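Local coordinates for protein FKBP-type peptidyl-prolyl cis-trans isomerase FkpA (Escherichia coli, PDB 1Q6H) that catalyses the cis-trans isomerisation of peptide bonds preceding proline, so speeding protein folding in the periplasm, and also acts as a chaperone, at residues V143-G148 with G163-F168. Sequence-based numbering, arbitrary orientation.
Sequences VVNYKG and GEPLSF
Val144 and Leu166 form an antiparallel hydrogen-bonded pair, Val144 N giving its hydrogen to Leu166 O at 2.9 Å and Leu166 N returning the bond to Val144 O at 2.8 Å; the segments 143-148 and 166-168 run antiparallel but skewed, 137° between their directions. Pro165, which has no N-H to offer, stands just before the paired strand begins. Its CB lies 3.6 Å from Val143 CG1, the two side chains packed alongside each other. Val143 CG1 is brought there by being anti to the backbone N (chi1 -175°). Asn145, partly exposed, sets its OD1 against the CA and CB of the proline, 3.2 Å from Pro165 CA, with no N-H there to bond.

Strand 141-150 is a long strand of the curled antiparallel sheet of the FKBP domain; strand 214-223 bonds to one side of it and the short strand 166-169 pairs with part of the other. The face bearing Val144, Tyr146, Leu166 and Phe168 is largely apolar and aromatic. Leu166 CD2 meets Tyr146 CE1 obliquely at 3.6 Å, while Leu166 CB lies in the plane of that ring, at its edge. Phe168 CE2 comes within 3.7 Å of Val144 CG2, the branched valine suiting both the extended backbone and this close packing. Trp177, from helix 175-180, meets the rings of both Tyr146 and Phe168; with Asp157 these three probably line the proline-binding pocket, as in other FKBPs. Tyrosine combines this packing surface with a polar end: Tyr146 OH is hydrogen-bonded to Asp157 OD2 and Arg162 NH2, which would limit movement of the ring beside Leu166.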
# COMPACT_ATOMS: atom_id res chain seq x y z
N VAL A 143 13.57 -39.11 6.22
CA VAL A 143 12.13 -39.04 6.24
C VAL A 143 11.71 -39.13 7.70
O VAL A 143 12.03 -40.10 8.42
CB VAL A 143 11.51 -40.19 5.44
CG1 VAL A 143 10.00 -40.05 5.37
CG2 VAL A 143 12.10 -40.26 4.00
N VAL A 144 11.01 -38.11 8.15
CA VAL A 144 10.64 -38.00 9.54
C VAL A 144 9.21 -37.55 9.79
O VAL A 144 8.62 -36.85 9.00
CB VAL A 144 11.50 -36.96 10.28
CG1 VAL A 144 12.97 -37.36 10.32
CG2 VAL A 144 11.37 -35.58 9.63
N ASN A 145 8.69 -37.97 10.93
CA ASN A 145 7.50 -37.39 11.46
C ASN A 145 8.01 -36.57 12.64
O ASN A 145 8.96 -36.95 13.33
CB ASN A 145 6.51 -38.46 11.91
CG ASN A 145 5.73 -39.05 10.77
OD1 ASN A 145 5.31 -38.34 9.86
ND2 ASN A 145 5.50 -40.34 10.83
N TYR A 146 7.39 -35.42 12.88
CA TYR A 146 7.81 -34.63 14.00
C TYR A 146 6.77 -33.67 14.43
O TYR A 146 5.87 -33.34 13.67
CB TYR A 146 9.05 -33.81 13.66
CG TYR A 146 8.79 -32.81 12.58
CD1 TYR A 146 8.91 -33.16 11.26
CD2 TYR A 146 8.41 -31.51 12.89
CE1 TYR A 146 8.65 -32.26 10.26
CE2 TYR A 146 8.18 -30.60 11.91
CZ TYR A 146 8.29 -30.98 10.59
OH TYR A 146 8.01 -30.08 9.60
N LYS A 147 6.93 -33.22 15.66
CA LYS A 147 6.14 -32.13 16.19
C LYS A 147 7.10 -31.10 16.78
O LYS A 147 8.05 -31.46 17.51
CB LYS A 147 5.19 -32.67 17.23
CG LYS A 147 4.49 -31.62 17.99
CD LYS A 147 3.49 -32.23 18.93
CE LYS A 147 4.05 -32.42 20.32
NZ LYS A 147 2.88 -32.38 21.28
N GLY A 148 6.87 -29.83 16.44
CA GLY A 148 7.72 -28.73 16.91
C GLY A 148 6.98 -27.74 17.79
O GLY A 148 5.95 -27.18 17.37
N GLY A 163 -0.50 -35.39 7.23
CA GLY A 163 -0.83 -36.73 6.77
C GLY A 163 0.33 -37.46 6.12
O GLY A 163 0.17 -38.58 5.63
N GLU A 164 1.49 -36.83 6.10
CA GLU A 164 2.68 -37.46 5.54
C GLU A 164 3.91 -36.99 6.26
O GLU A 164 3.97 -35.89 6.77
CB GLU A 164 2.83 -37.11 4.05
CG GLU A 164 3.10 -35.63 3.79
CD GLU A 164 3.06 -35.26 2.31
OE1 GLU A 164 2.49 -36.03 1.51
OE2 GLU A 164 3.58 -34.19 1.94
N PRO A 165 4.92 -37.83 6.28
CA PRO A 165 6.19 -37.46 6.87
C PRO A 165 6.91 -36.42 6.01
O PRO A 165 6.57 -36.25 4.86
CB PRO A 165 6.95 -38.76 6.87
CG PRO A 165 6.36 -39.56 5.82
CD PRO A 165 4.92 -39.18 5.71
N LEU A 166 7.86 -35.70 6.59
CA LEU A 166 8.64 -34.72 5.85
C LEU A 166 9.93 -35.36 5.36
O LEU A 166 10.61 -36.04 6.11
CB LEU A 166 8.97 -33.54 6.74
CG LEU A 166 9.79 -32.41 6.10
CD1 LEU A 166 8.92 -31.62 5.15
CD2 LEU A 166 10.41 -31.49 7.17
N SER A 167 10.27 -35.13 4.10
CA SER A 167 11.51 -35.65 3.55
C SER A 167 12.47 -34.50 3.22
O SER A 167 12.07 -33.53 2.58
CB SER A 167 11.19 -36.46 2.31
OG SER A 167 12.36 -36.69 1.56
N PHE A 168 13.73 -34.61 3.67
CA PHE A 168 14.76 -33.62 3.35
C PHE A 168 16.19 -34.13 3.43
O PHE A 168 16.46 -35.14 4.06
CB PHE A 168 14.65 -32.43 4.28
CG PHE A 168 14.70 -32.78 5.73
CD1 PHE A 168 15.92 -32.85 6.40
CD2 PHE A 168 13.54 -33.00 6.44
CE1 PHE A 168 15.97 -33.14 7.75
CE2 PHE A 168 13.59 -33.30 7.79
CZ PHE A 168 14.81 -33.37 8.44